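Local coordinates for SusD family protein (Bacteroides uniformis, PDB 7KV1), which probably binds beta-glucans at the bacterial cell surface as a SusD-family surface glycan-binding protein, at residues Asp453-Arg458 / Glu476-Ala481; Asn435-Arg440 / Arg459-Gly464; Lys128-Gly133 / Lys142-Gln147; Ser111-Asp116 / Gly164-Tyr169. All coordinates share one frame; numbering follows the deposited sequence.

The four contacts fall into two pairs. Contacts 4 and 3 come first along the chain and share helix 110-129: contact 4 uses its beginning and contact 3 its later part, with centres about 23 Å apart, and contact 3 closes within the span that contact 4 brackets. Contacts 1 and 2 follow in the SusD-family part and share helix 451-461. Their centres lie about 14 Å apart, their segments alternate in sequence, and a salt bridge between Arg-438 and Glu-457 joins them. Contacts 2 and 3, about 39 Å apart between centres on opposite sides of the chain's centre, each join successive helices; contacts 1 and 4 each seat a loop on a helix of this largely helical protein.

Contact 1: residues Asp453-Arg458 / Glu476-Ala481; sequences DVLTER and EGISGA
With CG of Leu-455 anti to its carbonyl carbon (chi1 -59°) and chi2 fully extended at -180°, the CD1 methyl is carried straight out from helix 451-461 to the loop 476-481, where it meets both Ile-478 and Ala-481. On the loop side Ile-478 answers with an extended chain of its own, chi2 177°, which holds its CD1 out toward the helix. Ile-478 CD1 lies to the flank of the leucine methyl, 4.3 Å from Leu-455 CD1. Closer still is the methyl of Ala-481, at which the leucine branch points nearly head-on, Leu-455 CD1 standing 3.8 Å from Ala-481 CB. One leucine branch therefore serves two loop residues, and the attraction is wholly apolar.

The loop brings its two apolar residues to the same methyl by folding back on itself. Ile-478 to Ala-481 form a type I beta turn, closed by the bond from Ala-481 N to Ile-478 O at 3.1 Å, while Ser-479 and Gly-480 at the turn's corners stay exposed. Helix 408-420 borders the contact through Glu-417, against which both Leu-455 and Ile-478 pack. One residue further along the helix, Thr-456 OG1 is hydrogen-bonded to Asn-485, a polar tie from the same helix to the chain beyond the turn. Arg-458, a turn after Leu-455, makes salt bridges to Asp-471 and Glu-410, linking the same helix to helices 468-474 and 408-420. Here a beta turn in the loop between helices 468-474 and 487-490 is seated on a helix of the SusD-family region, a sequence family of the tetratricopeptide-repeat clan.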
# COMPACT_ATOMS: atom_id res chain seq x y z
N ASP A 453 -16.09 6.14 12.96
CA ASP A 453 -16.43 6.90 11.73
C ASP A 453 -15.18 7.01 10.84
O ASP A 453 -15.34 6.92 9.61
CB ASP A 453 -16.94 8.31 12.05
CG ASP A 453 -18.26 8.35 12.82
OD1 ASP A 453 -19.11 7.47 12.54
OD2 ASP A 453 -18.44 9.28 13.70
N VAL A 454 -14.01 7.32 11.41
CA VAL A 454 -12.76 7.46 10.62
C VAL A 454 -12.45 6.10 9.97
O VAL A 454 -12.20 6.07 8.76
CB VAL A 454 -11.59 7.98 11.46
CG1 VAL A 454 -10.34 8.18 10.60
CG2 VAL A 454 -11.96 9.25 12.19
N LEU A 455 -12.50 5.00 10.71
CA LEU A 455 -12.22 3.67 10.11
C LEU A 455 -13.22 3.40 8.97
O LEU A 455 -12.82 2.81 7.91
CB LEU A 455 -12.27 2.60 11.21
CG LEU A 455 -11.28 2.79 12.35
CD1 LEU A 455 -11.44 1.67 13.34
CD2 LEU A 455 -9.83 2.87 11.83
N THR A 456 -14.49 3.75 9.14
CA THR A 456 -15.49 3.53 8.06
C THR A 456 -15.11 4.38 6.85
O THR A 456 -15.17 3.85 5.73
CB THR A 456 -16.92 3.81 8.55
OG1 THR A 456 -17.17 2.82 9.54
CG2 THR A 456 -17.94 3.79 7.42
N GLU A 457 -14.74 5.63 7.06
CA GLU A 457 -14.37 6.54 5.96
C GLU A 457 -13.14 6.03 5.20
O GLU A 457 -13.13 6.10 3.95
CB GLU A 457 -14.16 7.97 6.46
CG GLU A 457 -14.39 8.99 5.38
CD GLU A 457 -15.82 9.08 4.88
OE1 GLU A 457 -16.74 8.96 5.72
OE2 GLU A 457 -16.00 9.27 3.64
N ARG A 458 -12.18 5.44 5.90
CA ARG A 458 -11.00 4.81 5.28
C ARG A 458 -11.46 3.69 4.34
O ARG A 458 -10.87 3.54 3.29
CB ARG A 458 -10.03 4.29 6.36
CG ARG A 458 -9.32 5.38 7.14
CD ARG A 458 -8.44 4.78 8.21
NE ARG A 458 -7.28 4.23 7.56
CZ ARG A 458 -6.16 4.92 7.29
NH1 ARG A 458 -6.05 6.17 7.66
NH2 ARG A 458 -5.17 4.36 6.64
N GLU A 476 -7.78 -4.24 15.87
CA GLU A 476 -7.79 -5.14 17.05
C GLU A 476 -7.30 -4.39 18.30
O GLU A 476 -7.70 -4.78 19.41
CB GLU A 476 -7.02 -6.43 16.77
CG GLU A 476 -7.70 -7.29 15.72
CD GLU A 476 -9.05 -7.83 16.15
OE1 GLU A 476 -9.18 -8.21 17.33
OE2 GLU A 476 -9.99 -7.81 15.35
N GLY A 477 -6.46 -3.37 18.16
CA GLY A 477 -5.91 -2.62 19.28
C GLY A 477 -6.66 -1.31 19.47
O GLY A 477 -6.20 -0.53 20.30
N ILE A 478 -7.78 -1.07 18.77
CA ILE A 478 -8.48 0.24 18.81
C ILE A 478 -9.79 0.09 19.58
O ILE A 478 -10.76 -0.50 19.05
CB ILE A 478 -8.74 0.81 17.41
CG1 ILE A 478 -7.43 0.99 16.64
CG2 ILE A 478 -9.56 2.09 17.53
CD1 ILE A 478 -7.63 1.47 15.24
N SER A 479 -9.84 0.72 20.76
CA SER A 479 -10.97 0.65 21.72
C SER A 479 -12.35 0.92 21.07
O SER A 479 -13.31 0.11 21.26
CB SER A 479 -10.70 1.58 22.87
OG SER A 479 -11.54 1.17 23.90
N GLY A 480 -12.52 2.01 20.35
CA GLY A 480 -13.87 2.30 19.81
C GLY A 480 -14.13 1.76 18.41
O GLY A 480 -15.07 2.27 17.77
N ALA A 481 -13.39 0.76 17.92
CA ALA A 481 -13.65 0.14 16.60
C ALA A 481 -14.90 -0.73 16.69
O ALA A 481 -14.96 -1.55 17.58
CB ALA A 481 -12.47 -0.67 16.12

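Contact 2: residues Asn435-Arg440 / Arg459-Gly464; sequences NEVRTR and RLEFVG
Arg-440 and Glu-461 cross at about a right angle, yet their flat ends lie nearly coplanar, the guanidinium and carboxylate planes only 6° apart. The salt bridge runs from Arg-440 NH2 to Glu-461 OE2 at 2.9 Å. It reaches the oxygen on its syn side, but with an N-H...O angle of 138° the bond is noticeably bent. Arg-440 gets there by leaving its helix with CG anti to the backbone N and then bending at chi2 (-86°) and chi3, which turns the guanidinium back toward Glu-461.

A water completes the link: it lies in the guanidinium plane, accepts from Arg-440 NE at 2.9 Å, and donates to Glu-461 OE1 at 2.7 Å and to the backbone oxygen of Val-437. Beside it, Val-437 CG1 packs 3.4 Å from Glu-461 OE1, so a methyl borders the carboxylate. Away from the valine, CG of Glu-461 lies 3.6 Å above the plane of the Phe-462 ring, over its centre.

Replacing Glu-461 by an alanine would probably leave the bridging water and Arg-440 NH2 without this carboxylate, and take one anionic partner each from Arg-353 and Arg-407. Those two arginines bind OE1 and OE2 respectively; Arg-353 also holds Glu-457, and Arg-440 has Glu-285 as a second carboxylate. Such a buried network, with positive charge around Glu-461, would be expected to stabilise its ionised form.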
# COMPACT_ATOMS: atom_id res chain seq x y z
N ASN A 435 -14.59 15.68 7.50
CA ASN A 435 -15.70 16.25 6.69
C ASN A 435 -15.16 16.79 5.35
O ASN A 435 -15.94 16.78 4.38
CB ASN A 435 -16.52 17.28 7.46
CG ASN A 435 -17.47 16.64 8.43
OD1 ASN A 435 -17.71 15.43 8.33
ND2 ASN A 435 -18.02 17.41 9.37
N GLU A 436 -13.90 17.23 5.28
CA GLU A 436 -13.25 17.66 4.00
C GLU A 436 -13.23 16.48 3.02
O GLU A 436 -13.51 16.69 1.83
CB GLU A 436 -11.85 18.16 4.33
CG GLU A 436 -11.15 19.05 3.33
CD GLU A 436 -10.02 19.87 3.98
OE1 GLU A 436 -10.25 20.33 5.17
OE2 GLU A 436 -8.89 20.04 3.35
N VAL A 437 -12.91 15.28 3.51
CA VAL A 437 -12.95 14.01 2.73
C VAL A 437 -14.41 13.69 2.36
O VAL A 437 -14.65 13.40 1.19
CB VAL A 437 -12.27 12.85 3.48
CG1 VAL A 437 -12.36 11.53 2.72
CG2 VAL A 437 -10.81 13.15 3.80
N ARG A 438 -15.34 13.71 3.30
CA ARG A 438 -16.77 13.38 3.01
C ARG A 438 -17.32 14.37 1.98
O ARG A 438 -17.95 13.93 1.02
CB ARG A 438 -17.59 13.44 4.29
CG ARG A 438 -17.30 12.29 5.24
CD ARG A 438 -18.30 12.17 6.37
NE ARG A 438 -19.67 11.94 5.95
CZ ARG A 438 -20.21 10.75 5.70
NH1 ARG A 438 -19.50 9.63 5.75
NH2 ARG A 438 -21.49 10.70 5.38
N THR A 439 -17.06 15.66 2.15
CA THR A 439 -17.57 16.73 1.24
C THR A 439 -17.03 16.50 -0.17
O THR A 439 -17.79 16.66 -1.13
CB THR A 439 -17.21 18.13 1.74
OG1 THR A 439 -17.81 18.23 3.02
CG2 THR A 439 -17.76 19.24 0.87
N ARG A 440 -15.74 16.15 -0.32
CA ARG A 440 -15.14 15.93 -1.67
C ARG A 440 -15.90 14.78 -2.34
O ARG A 440 -16.13 14.78 -3.58
CB ARG A 440 -13.62 15.72 -1.54
CG ARG A 440 -12.87 15.67 -2.87
CD ARG A 440 -12.88 14.24 -3.44
NE ARG A 440 -12.02 13.32 -2.69
CZ ARG A 440 -10.68 13.26 -2.83
NH1 ARG A 440 -10.06 14.07 -3.66
NH2 ARG A 440 -9.97 12.40 -2.10
N ARG A 459 -12.47 2.90 4.73
CA ARG A 459 -12.93 1.78 3.88
C ARG A 459 -13.52 2.35 2.58
O ARG A 459 -13.23 1.84 1.50
CB ARG A 459 -13.98 0.94 4.61
CG ARG A 459 -14.42 -0.25 3.78
CD ARG A 459 -15.52 -1.16 4.27
NE ARG A 459 -15.43 -2.31 3.35
CZ ARG A 459 -16.29 -3.31 3.27
NH1 ARG A 459 -17.37 -3.33 4.03
NH2 ARG A 459 -16.10 -4.27 2.37
N LEU A 460 -14.33 3.40 2.69
CA LEU A 460 -14.97 4.01 1.51
C LEU A 460 -13.92 4.66 0.60
O LEU A 460 -14.07 4.64 -0.66
CB LEU A 460 -16.04 5.01 1.95
CG LEU A 460 -17.20 4.44 2.77
CD1 LEU A 460 -18.07 5.59 3.31
CD2 LEU A 460 -18.06 3.51 1.94
N GLU A 461 -12.88 5.24 1.18
CA GLU A 461 -11.95 6.14 0.47
C GLU A 461 -10.91 5.32 -0.32
O GLU A 461 -10.49 5.82 -1.36
CB GLU A 461 -11.30 7.09 1.46
CG GLU A 461 -10.36 8.14 0.87
CD GLU A 461 -11.01 9.19 -0.00
OE1 GLU A 461 -12.22 9.37 0.15
OE2 GLU A 461 -10.29 9.82 -0.84
N PHE A 462 -10.53 4.14 0.16
CA PHE A 462 -9.28 3.47 -0.27
C PHE A 462 -9.53 2.09 -0.90
O PHE A 462 -8.59 1.28 -0.96
CB PHE A 462 -8.31 3.42 0.91
CG PHE A 462 -7.87 4.78 1.37
CD1 PHE A 462 -7.21 5.66 0.51
CD2 PHE A 462 -8.10 5.18 2.67
CE1 PHE A 462 -6.87 6.93 0.94
CE2 PHE A 462 -7.70 6.44 3.11
CZ PHE A 462 -7.09 7.31 2.24
N VAL A 463 -10.73 1.82 -1.39
CA VAL A 463 -11.01 0.51 -2.04
C VAL A 463 -9.98 0.31 -3.16
O VAL A 463 -9.86 1.17 -4.01
CB VAL A 463 -12.46 0.37 -2.55
CG1 VAL A 463 -12.65 -0.92 -3.33
CG2 VAL A 463 -13.45 0.48 -1.41
N GLY A 464 -9.27 -0.82 -3.12
CA GLY A 464 -8.34 -1.23 -4.18
C GLY A 464 -6.98 -0.59 -4.03
O GLY A 464 -6.14 -0.75 -4.96
O HOH W 1 -13.37 11.66 -0.76

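Contact 3: residues Lys128-Gly133 / Lys142-Gln147; sequences KYLDWG and KLYEMQ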
# COMPACT_ATOMS: atom_id res chain seq x y z
N LYS A 128 27.26 2.56 1.71
CA LYS A 128 28.71 2.23 1.76
C LYS A 128 29.48 3.18 0.83
O LYS A 128 30.41 3.84 1.31
CB LYS A 128 28.95 0.76 1.37
CG LYS A 128 30.40 0.29 1.50
CD LYS A 128 30.59 -1.20 1.23
CE LYS A 128 30.55 -1.54 -0.25
NZ LYS A 128 30.84 -2.97 -0.48
N TYR A 129 29.05 3.29 -0.44
CA TYR A 129 29.69 4.10 -1.51
C TYR A 129 29.77 5.59 -1.14
O TYR A 129 30.68 6.25 -1.68
CB TYR A 129 28.96 4.01 -2.86
CG TYR A 129 28.73 2.63 -3.43
CD1 TYR A 129 29.48 1.54 -3.01
CD2 TYR A 129 27.77 2.41 -4.40
CE1 TYR A 129 29.26 0.27 -3.51
CE2 TYR A 129 27.53 1.15 -4.92
CZ TYR A 129 28.29 0.07 -4.48
OH TYR A 129 28.07 -1.19 -4.97
N LEU A 130 28.88 6.11 -0.28
CA LEU A 130 28.78 7.58 -0.05
C LEU A 130 30.05 8.14 0.62
O LEU A 130 30.35 9.31 0.36
CB LEU A 130 27.54 7.94 0.76
CG LEU A 130 26.25 8.09 -0.06
CD1 LEU A 130 25.07 8.39 0.84
CD2 LEU A 130 26.38 9.17 -1.12
N ASP A 131 30.78 7.37 1.43
CA ASP A 131 32.06 7.85 2.02
C ASP A 131 33.21 7.76 0.99
O ASP A 131 34.13 8.59 1.06
CB ASP A 131 32.38 7.16 3.35
CG ASP A 131 32.48 5.65 3.24
OD1 ASP A 131 33.34 5.18 2.46
OD2 ASP A 131 31.68 4.97 3.91
N TRP A 132 33.15 6.82 0.04
CA TRP A 132 34.11 6.70 -1.08
C TRP A 132 33.80 7.73 -2.18
O TRP A 132 34.50 7.75 -3.20
CB TRP A 132 34.13 5.26 -1.61
N GLY A 133 32.79 8.60 -2.01
CA GLY A 133 32.47 9.68 -2.96
C GLY A 133 33.34 10.90 -2.70
O GLY A 133 33.30 11.41 -1.57
N LYS A 142 24.06 14.19 1.68
CA LYS A 142 23.02 14.09 2.73
C LYS A 142 21.70 13.72 2.04
O LYS A 142 20.99 12.84 2.58
CB LYS A 142 22.88 15.39 3.54
CG LYS A 142 23.97 15.73 4.55
CD LYS A 142 24.50 14.58 5.40
CE LYS A 142 23.56 14.08 6.49
NZ LYS A 142 24.18 13.00 7.30
N LEU A 143 21.39 14.38 0.92
CA LEU A 143 20.18 14.07 0.11
C LEU A 143 20.21 12.61 -0.34
O LEU A 143 19.16 11.94 -0.19
CB LEU A 143 20.06 15.01 -1.09
CG LEU A 143 19.33 16.33 -0.83
CD1 LEU A 143 19.17 17.10 -2.14
CD2 LEU A 143 17.96 16.09 -0.20
N TYR A 144 21.34 12.12 -0.89
CA TYR A 144 21.44 10.73 -1.40
C TYR A 144 21.27 9.76 -0.22
O TYR A 144 20.52 8.78 -0.33
CB TYR A 144 22.75 10.44 -2.14
CG TYR A 144 23.05 11.33 -3.33
CD1 TYR A 144 22.05 11.85 -4.14
CD2 TYR A 144 24.36 11.63 -3.66
CE1 TYR A 144 22.34 12.66 -5.23
CE2 TYR A 144 24.67 12.45 -4.73
CZ TYR A 144 23.66 12.97 -5.52
OH TYR A 144 24.00 13.77 -6.58
N GLU A 145 21.92 10.08 0.90
CA GLU A 145 21.92 9.29 2.14
C GLU A 145 20.49 9.13 2.67
O GLU A 145 20.07 8.01 2.95
CB GLU A 145 22.72 9.97 3.24
CG GLU A 145 22.69 9.20 4.53
CD GLU A 145 23.32 9.87 5.71
OE1 GLU A 145 23.98 10.90 5.53
OE2 GLU A 145 23.13 9.37 6.81
N MET A 146 19.78 10.25 2.81
CA MET A 146 18.44 10.22 3.43
C MET A 146 17.45 9.55 2.48
O MET A 146 16.56 8.86 2.98
CB MET A 146 18.01 11.63 3.83
CG MET A 146 18.77 12.15 5.06
SD MET A 146 19.17 10.92 6.36
CE MET A 146 20.37 11.82 7.35
N GLN A 147 17.62 9.68 1.17
CA GLN A 147 16.74 8.97 0.20
C GLN A 147 16.97 7.46 0.37
O GLN A 147 15.99 6.69 0.47
CB GLN A 147 16.99 9.42 -1.23
CG GLN A 147 16.33 10.73 -1.62
CD GLN A 147 16.79 11.13 -3.00
OE1 GLN A 147 16.31 10.62 -4.00
NE2 GLN A 147 17.72 12.07 -3.06
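Leu-130 drives its two methyls into helix 138-162, each finding a different part of it. CD1 comes down on the backbone at Glu-145, 3.5 Å from its CA and 3.6 Å from its N, and also meets the first side-chain carbon, with Glu-145 CB at 3.7 Å. The other branch reaches Tyr-144: Leu-130 CD2 lies 4.0 Å from Tyr-144 CB and close to Tyr-144 CD2, near the plane of the ring at its edge. The leucine and tyrosine side chains cross at about a right angle. Tyr-144 holds CG anti to its carbonyl carbon (chi1 -57°), which leads the rest of the ring away from Leu-130 and into helix 44-55, where it packs on Ile-47, Gln-48 and Leu-51.

These residues belong to an antiparallel pair of successive helices, 110-129 and 138-162, joined by a short connection, within a sequence family of the tetratricopeptide-repeat clan. Leu-130, close to where the chain leaves the first helix, plugs against the early turns of the second. Cutting this side chain back to an alanine would probably open a gap beside Tyr-144 CB and the Glu-145 backbone, leaving this part of the chain less firmly seated.

Further out, polar ties steady Glu-145. Its CG is anti to the backbone N and the chain stays extended beyond, carrying the carboxylate away from the leucine methyl. There OE1 accepts from Lys-142 NZ at 2.8 Å, on the syn side, one turn earlier on the same helix, and OE2 is bridged to Arg-149, one turn later.

Contact 4: residues Ser111-Asp116 / Gly164-Tyr169; sequences SLWTVD and GNVPFY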
# COMPACT_ATOMS: atom_id res chain seq x y z
N SER A 111 8.11 -13.80 -3.13
CA SER A 111 8.70 -12.82 -4.07
C SER A 111 8.82 -11.45 -3.40
O SER A 111 9.82 -10.75 -3.65
CB SER A 111 7.90 -12.76 -5.37
OG SER A 111 6.62 -12.27 -5.09
N LEU A 112 7.88 -11.10 -2.52
CA LEU A 112 7.87 -9.79 -1.82
C LEU A 112 9.08 -9.74 -0.89
O LEU A 112 9.74 -8.69 -0.83
CB LEU A 112 6.55 -9.65 -1.06
CG LEU A 112 5.90 -8.28 -1.08
CD1 LEU A 112 5.67 -7.83 -2.52
CD2 LEU A 112 4.59 -8.29 -0.29
N TRP A 113 9.40 -10.85 -0.24
CA TRP A 113 10.62 -11.00 0.60
C TRP A 113 11.87 -10.74 -0.25
O TRP A 113 12.69 -9.89 0.12
CB TRP A 113 10.61 -12.38 1.26
CG TRP A 113 11.80 -12.75 2.09
CD1 TRP A 113 13.07 -13.02 1.66
CD2 TRP A 113 11.78 -13.08 3.49
NE1 TRP A 113 13.84 -13.48 2.70
CE2 TRP A 113 13.08 -13.49 3.84
CE3 TRP A 113 10.79 -13.05 4.48
CZ2 TRP A 113 13.42 -13.86 5.13
CZ3 TRP A 113 11.13 -13.40 5.76
CH2 TRP A 113 12.42 -13.81 6.07
N THR A 114 11.99 -11.39 -1.41
CA THR A 114 13.14 -11.20 -2.33
C THR A 114 13.20 -9.74 -2.79
O THR A 114 14.28 -9.14 -2.70
CB THR A 114 13.08 -12.19 -3.50
OG1 THR A 114 12.96 -13.46 -2.87
CG2 THR A 114 14.32 -12.11 -4.36
N VAL A 115 12.09 -9.17 -3.25
CA VAL A 115 12.03 -7.74 -3.66
C VAL A 115 12.56 -6.86 -2.53
O VAL A 115 13.46 -6.03 -2.75
CB VAL A 115 10.59 -7.34 -4.02
CG1 VAL A 115 10.46 -5.83 -4.16
CG2 VAL A 115 10.09 -8.06 -5.26
N ASP A 116 12.00 -7.01 -1.32
CA ASP A 116 12.34 -6.10 -0.19
C ASP A 116 13.82 -6.23 0.17
O ASP A 116 14.49 -5.19 0.32
CB ASP A 116 11.42 -6.34 1.01
CG ASP A 116 9.97 -5.95 0.75
OD1 ASP A 116 9.71 -5.07 -0.12
OD2 ASP A 116 9.11 -6.57 1.42
N GLY A 164 6.60 -9.89 9.60
CA GLY A 164 6.82 -9.53 11.02
C GLY A 164 8.22 -9.85 11.53
O GLY A 164 9.03 -8.91 11.69
N ASN A 165 8.52 -11.13 11.73
CA ASN A 165 9.72 -11.67 12.41
C ASN A 165 10.78 -11.93 11.34
O ASN A 165 10.78 -13.01 10.74
CB ASN A 165 9.35 -12.92 13.23
CG ASN A 165 8.19 -12.69 14.17
OD1 ASN A 165 8.30 -11.93 15.13
ND2 ASN A 165 7.07 -13.37 13.95
N VAL A 166 11.62 -10.95 11.05
CA VAL A 166 12.47 -11.00 9.83
C VAL A 166 13.92 -10.71 10.19
O VAL A 166 14.19 -10.00 11.15
CB VAL A 166 11.95 -10.04 8.76
CG1 VAL A 166 10.54 -10.42 8.32
CG2 VAL A 166 12.03 -8.59 9.24
N PRO A 167 14.87 -11.26 9.41
CA PRO A 167 16.27 -10.82 9.43
C PRO A 167 16.37 -9.30 9.29
O PRO A 167 15.71 -8.70 8.43
CB PRO A 167 16.91 -11.51 8.22
CG PRO A 167 16.05 -12.74 8.05
CD PRO A 167 14.64 -12.29 8.38
N PHE A 168 17.15 -8.70 10.18
CA PHE A 168 17.32 -7.24 10.26
C PHE A 168 18.80 -6.89 10.15
O PHE A 168 19.57 -7.29 11.04
CB PHE A 168 16.66 -6.72 11.54
CG PHE A 168 16.48 -5.23 11.45
CD1 PHE A 168 17.49 -4.38 11.82
CD2 PHE A 168 15.37 -4.71 10.82
CE1 PHE A 168 17.35 -3.01 11.67
CE2 PHE A 168 15.24 -3.35 10.66
CZ PHE A 168 16.24 -2.51 11.07
N TYR A 169 19.20 -6.19 9.09
CA TYR A 169 20.59 -5.71 8.91
C TYR A 169 20.60 -4.33 8.24
O TYR A 169 19.84 -4.10 7.26
CB TYR A 169 21.43 -6.69 8.10
CG TYR A 169 20.91 -7.11 6.75
CD1 TYR A 169 19.93 -8.07 6.64
CD2 TYR A 169 21.51 -6.66 5.58
CE1 TYR A 169 19.53 -8.56 5.41
CE2 TYR A 169 21.11 -7.12 4.34
CZ TYR A 169 20.10 -8.06 4.25
OH TYR A 169 19.67 -8.55 3.04
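Near the start of helix 110-129, a tryptophan projects onto the loop that follows helix 138-162, so that the first helix is packed against the chain leaving the second. The benzene part of the Trp-113 indole does the touching. Its CG is anti to the backbone N (chi1 177°), which swings the ring out from the helix toward Val-166 and Pro-167. Proline comes closest: Pro-167 CD lies 3.5 Å from Trp-113 CH2 and 3.8 Å from CZ2, approaching the ring obliquely, with the two side chains crossing at about a right angle. Next to it, Val-166 CG1 stands 4.0 Å from Trp-113 CZ3, and here the side chains run past each other in opposite directions.

Other residues extend the cluster. Phe-163 meets Trp-113 edge-to-face, and Tyr-117, one turn along the helix, also touches the indole while its hydroxyl is hydrogen-bonded to Pro-167 O. Ile-512 adds a contact from a distant loop. Between the two segments themselves the attraction is dispersive, carbon against carbon, whereas the polar tie to the proline is made by a neighbouring tyrosine through the proline's backbone oxygen.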